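Local structure of probable sugar ABC transporter, sugar-binding protein (Streptococcus pneumoniae, 2W7Y) at residues G97-P100 / D101-L105; A347-N351 / E352-V356. The protein binds the blood group A-trisaccharide and probably delivers such glycans, as the extracellular solute-binding component, to a sugar ABC transporter. All coordinates share one frame; numbering follows the deposited sequence.

Interaction 1: G97-P100 / D101-L105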
loop_
_atom_site.group_PDB
_atom_site.type_symbol
_atom_site.label_atom_id
_atom_site.label_comp_id
_atom_site.label_asym_id
_atom_site.label_seq_id
_atom_site.Cartn_x
_atom_site.Cartn_y
_atom_site.Cartn_z
ATOM N N GLY A 97 2.895 26.255 7.244
ATOM C CA GLY A 97 3.565 26.479 5.960
ATOM C C GLY A 97 4.951 25.896 5.776
ATOM O O GLY A 97 5.781 26.469 5.067
ATOM N N GLU A 98 5.200 24.750 6.398
ATOM C CA GLU A 98 6.510 24.106 6.323
ATOM C C GLU A 98 6.410 22.661 5.816
ATOM O O GLU A 98 5.322 22.172 5.500
ATOM C CB GLU A 98 7.211 24.172 7.688
ATOM C CG GLU A 98 7.523 25.595 8.155
ATOM C CD GLU A 98 7.965 25.674 9.605
ATOM O OE1 GLU A 98 7.865 26.773 10.192
ATOM O OE2 GLU A 98 8.414 24.649 10.163
ATOM N N PHE A 99 7.551 21.990 5.722
ATOM C CA PHE A 99 7.600 20.595 5.307
ATOM C C PHE A 99 8.831 19.935 5.931
ATOM O O PHE A 99 9.867 20.591 6.079
ATOM C CB PHE A 99 7.635 20.486 3.775
ATOM C CG PHE A 99 7.092 19.187 3.245
ATOM C CD1 PHE A 99 5.716 18.954 3.203
ATOM C CD2 PHE A 99 7.955 18.192 2.788
ATOM C CE1 PHE A 99 5.210 17.753 2.718
ATOM C CE2 PHE A 99 7.459 16.983 2.305
ATOM C CZ PHE A 99 6.086 16.764 2.270
ATOM N N PRO A 100 8.717 18.649 6.333
ATOM C CA PRO A 100 9.903 17.923 6.801
ATOM C C PRO A 100 10.950 17.862 5.697
ATOM O O PRO A 100 10.601 17.625 4.536
ATOM C CB PRO A 100 9.364 16.518 7.109
ATOM C CG PRO A 100 8.063 16.423 6.375
ATOM C CD PRO A 100 7.506 17.811 6.388
ATOM N N ASP A 101 12.216 18.094 6.047
ATOM C CA ASP A 101 13.299 18.119 5.054
ATOM C C ASP A 101 13.167 16.968 4.056
ATOM O O ASP A 101 13.085 17.188 2.848
ATOM C CB ASP A 101 14.669 18.087 5.735
ATOM C CG ASP A 101 14.986 19.365 6.494
ATOM O OD1 ASP A 101 15.977 19.353 7.257
ATOM O OD2 ASP A 101 14.267 20.380 6.335
ATOM N N VAL A 102 13.147 15.743 4.578
ATOM C CA VAL A 102 12.920 14.538 3.782
ATOM C C VAL A 102 11.996 13.641 4.592
ATOM O O VAL A 102 12.202 13.461 5.793
ATOM C CB VAL A 102 14.244 13.768 3.481
ATOM C CG1 VAL A 102 13.979 12.507 2.638
ATOM C CG2 VAL A 102 15.262 14.661 2.782
ATOM N N ILE A 103 10.963 13.102 3.948
ATOM C CA ILE A 103 10.120 12.092 4.585
ATOM C C ILE A 103 9.836 10.929 3.637
ATOM O O ILE A 103 9.534 11.144 2.465
ATOM C CB ILE A 103 8.806 12.691 5.187
ATOM C CG1 ILE A 103 8.047 11.636 6.013
ATOM C CG2 ILE A 103 7.933 13.334 4.095
ATOM C CD1 ILE A 103 7.088 12.204 7.047
ATOM N N ASP A 104 9.982 9.707 4.146
ATOM C CA ASP A 104 9.518 8.514 3.449
ATOM C C ASP A 104 8.111 8.206 3.936
ATOM O O ASP A 104 7.906 7.769 5.070
ATOM C CB ASP A 104 10.457 7.315 3.669
ATOM C CG ASP A 104 9.912 6.016 3.059
ATOM O OD1 ASP A 104 10.233 4.933 3.597
ATOM O OD2 ASP A 104 9.159 6.068 2.057
ATOM N N LEU A 105 7.147 8.447 3.056
ATOM C CA LEU A 105 5.737 8.344 3.386
ATOM C C LEU A 105 5.238 6.904 3.465
ATOM O O LEU A 105 4.151 6.660 3.983
ATOM C CB LEU A 105 4.907 9.162 2.395
ATOM C CG LEU A 105 5.004 10.680 2.577
ATOM C CD1 LEU A 105 4.271 11.389 1.463
ATOM C CD2 LEU A 105 4.446 11.093 3.945
HETATM O O HOH W 1 12.203 21.690 5.355
#

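Interaction 2: A347-N351 / E352-V356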
loop_
_atom_site.group_PDB
_atom_site.type_symbol
_atom_site.label_atom_id
_atom_site.label_comp_id
_atom_site.label_asym_id
_atom_site.label_seq_id
_atom_site.Cartn_x
_atom_site.Cartn_y
_atom_site.Cartn_z
ATOM N N ALA A 347 10.460 -6.967 -0.387
ATOM C CA ALA A 347 9.541 -6.075 -1.095
ATOM C C ALA A 347 9.812 -5.992 -2.597
ATOM O O ALA A 347 10.853 -6.445 -3.075
ATOM C CB ALA A 347 9.573 -4.695 -0.467
ATOM N N ASN A 348 8.852 -5.428 -3.331
ATOM C CA ASN A 348 8.969 -5.219 -4.773
ATOM C C ASN A 348 9.704 -3.904 -5.075
ATOM O O ASN A 348 9.201 -2.822 -4.764
ATOM C CB ASN A 348 7.586 -5.241 -5.439
ATOM C CG ASN A 348 7.660 -5.240 -6.968
ATOM O OD1 ASN A 348 8.621 -5.726 -7.565
ATOM N ND2 ASN A 348 6.626 -4.708 -7.604
ATOM N N PRO A 349 10.900 -4.001 -5.685
ATOM C CA PRO A 349 11.714 -2.826 -5.989
ATOM C C PRO A 349 11.086 -1.946 -7.071
ATOM O O PRO A 349 10.423 -2.456 -7.980
ATOM C CB PRO A 349 13.025 -3.436 -6.496
ATOM C CG PRO A 349 12.644 -4.764 -7.031
ATOM C CD PRO A 349 11.546 -5.249 -6.138
ATOM N N SER A 350 11.289 -0.636 -6.963
ATOM C CA SER A 350 10.817 0.305 -7.979
ATOM C C SER A 350 11.712 0.254 -9.213
ATOM O O SER A 350 11.268 0.535 -10.328
ATOM C CB SER A 350 10.757 1.732 -7.424
ATOM O OG SER A 350 12.049 2.247 -7.150
ATOM N N ASN A 351 12.974 -0.112 -8.997
ATOM C CA ASN A 351 13.972 -0.161 -10.057
ATOM C C ASN A 351 13.744 -1.346 -10.987
ATOM O O ASN A 351 13.871 -2.503 -10.581
ATOM C CB ASN A 351 15.377 -0.206 -9.456
ATOM C CG ASN A 351 16.469 0.057 -10.474
ATOM O OD1 ASN A 351 16.243 0.010 -11.683
ATOM N ND2 ASN A 351 17.669 0.336 -9.982
ATOM N N GLU A 352 13.418 -1.035 -12.238
ATOM C CA GLU A 352 13.074 -2.045 -13.238
ATOM C C GLU A 352 14.294 -2.773 -13.803
ATOM O O GLU A 352 14.150 -3.715 -14.588
ATOM C CB GLU A 352 12.233 -1.421 -14.353
ATOM C CG GLU A 352 10.848 -0.991 -13.870
ATOM C CD GLU A 352 10.052 -0.221 -14.907
ATOM O OE1 GLU A 352 10.615 0.154 -15.959
ATOM O OE2 GLU A 352 8.852 0.010 -14.660
ATOM N N ASN A 353 15.487 -2.334 -13.395
ATOM C CA ASN A 353 16.740 -3.008 -13.738
ATOM C C ASN A 353 16.984 -4.244 -12.876
ATOM O O ASN A 353 17.809 -5.086 -13.217
ATOM C CB ASN A 353 17.930 -2.052 -13.604
ATOM C CG ASN A 353 17.954 -0.979 -14.679
ATOM O OD1 ASN A 353 17.768 -1.263 -15.863
ATOM N ND2 ASN A 353 18.210 0.259 -14.271
ATOM N N VAL A 354 16.277 -4.337 -11.753
ATOM C CA VAL A 354 16.377 -5.492 -10.862
ATOM C C VAL A 354 15.491 -6.614 -11.390
ATOM O O VAL A 354 14.270 -6.467 -11.479
ATOM C CB VAL A 354 15.987 -5.139 -9.406
ATOM C CG1 VAL A 354 16.077 -6.370 -8.512
ATOM C CG2 VAL A 354 16.878 -4.040 -8.869
ATOM N N ASN A 355 16.122 -7.729 -11.752
ATOM C CA ASN A 355 15.413 -8.877 -12.305
ATOM C C ASN A 355 14.789 -9.736 -11.203
ATOM O O ASN A 355 15.403 -10.683 -10.712
ATOM C CB ASN A 355 16.343 -9.707 -13.198
ATOM C CG ASN A 355 15.589 -10.508 -14.250
ATOM O OD1 ASN A 355 14.371 -10.684 -14.172
ATOM N ND2 ASN A 355 16.318 -10.997 -15.248
ATOM N N VAL A 356 13.561 -9.390 -10.835
ATOM C CA VAL A 356 12.820 -10.051 -9.756
ATOM C C VAL A 356 12.612 -11.554 -9.993
ATOM O O VAL A 356 12.738 -12.351 -9.060
ATOM C CB VAL A 356 11.457 -9.335 -9.489
ATOM C CG1 VAL A 356 10.463 -10.252 -8.788
ATOM C CG2 VAL A 356 11.676 -8.053 -8.693
HETATM O O HOH W 2 12.281 -4.713 -10.651
#

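Interaction 1: G97-P100 / D101-L105
Between Phe99 and Ile103 the backbone runs extended through Phe99 and Pro100, bends at Asp101 (phi -43°, psi -57°) and returns to extended geometry in strand 102-104, a kink that folds the side chain of Ile103 back against the two residues before the bend. The methyl CG2 of Ile103 does the touching. CG2 of Ile103 lies 3.8 Å from CG of Pro100 and 4.1 Å from CE2 of Phe99, reaching the aromatic ring obliquely. With CG1 of Ile103 swung away from the backbone N (chi1 -172°), CG2 takes the place between the N and the carbonyl carbon and is the branch presented to the proline. The two rings also meet: CD of Pro100 sits 3.4 Å above one face of the Phe99 ring, displaced toward its rim. Met90 and Ile89 of helix 86-94 and Thr312 of strand 311-313 continue the packing around Phe99 and Ile103.

On the polar side of the bend a water bridges the two segments. It donates to O of Phe99 at 2.7 Å and to OD2 of Asp101 at 2.6 Å, tying the carbonyl before the proline to the carboxylate after it. The other oxygen, OD1, is taken by Lys321 in a salt bridge and by the backbone N of Glu41. Asp101 is thus gripped at both carboxylate oxygens, which probably favours its ionised form and restrains its rotation, while the apolar contacts of Phe99, Pro100 and Ile103 pack across the same bend, just where the chain enters the sheet between strands 39-44 and 311-313.

Interaction 2: A347-N351 / E352-V356
Asn351 accepts both direct hydrogen bonds between the segments, one at its backbone and one at its side chain. O of Asn351 accepts from N of Val354 at 3.2 Å, closing a type I beta turn from Asn351 to Val354. OD1 of Asn351 accepts from N of Asn353 at 3.0 Å, the pattern of an Asx turn laid over the beta turn. This second bond is fairly straight at the hydrogen (161°), yet the donor stands 45° out of the amide plane. The side chain reaches it because CG lies opposite the backbone N (chi1 -167°), which carries the amide alongside the following peptides. ND2 of Asn351 is held by Asp335 OD1, so both ends of the amide are engaged and its flip is fixed.

A water adds a further link, donating to O of Asn351 at 2.7 Å and to O of Val354 at 2.8 Å. The Asn351 carbonyl therefore receives two donors, the turn N-H and the water.

The apolar contacts centre on Pro349. CG2 of Val356 sits against the CG-CD edge of Pro349, 3.8 Å from each of these two carbons, while CG1 of Val354 approaches CG of Pro349 at 4.1 Å. At the polar margin of this cluster, OD1 of Asn348 lies 4.0 Å from CG2 of Val356. Ala347, the first residue of 347-351, belongs to the glycan pocket and touches the bound galactose.

The loop connects helix 335-343 to helix 356-361, with Asn355 at the N-cap position of the latter. Gln338 of the first helix packs on Pro349 and Asn351, Ile375 of helix 366-379 touches Asn348 and Val356, and ND2 of Asn348 is hydrogen-bonded to OG1 of Thr158 in strand 157-164.

How the interactions relate
Two short connections illustrate how a local bend can be stabilised by different chemistry. Interaction 1 is the more buried: it leads from helix 86-94 into strand 102-104 of the four-stranded sheet, and apolar contact dominates, with one bridging water at the polar edge. Interaction 2 is only partly buried, with exposed Glu352 and Asn353 on its outer side; there direct hydrogen bonds set the turn and a proline-valine cluster backs it. The elements held differ too, since interaction 2 joins helices 335-343 and 356-361. The contacts do not touch, their nearest atoms lying about 10 Å apart, and 347-356 includes a pocket residue, whereas the side chain of Ile103 stands about 9 Å from the bound fucose.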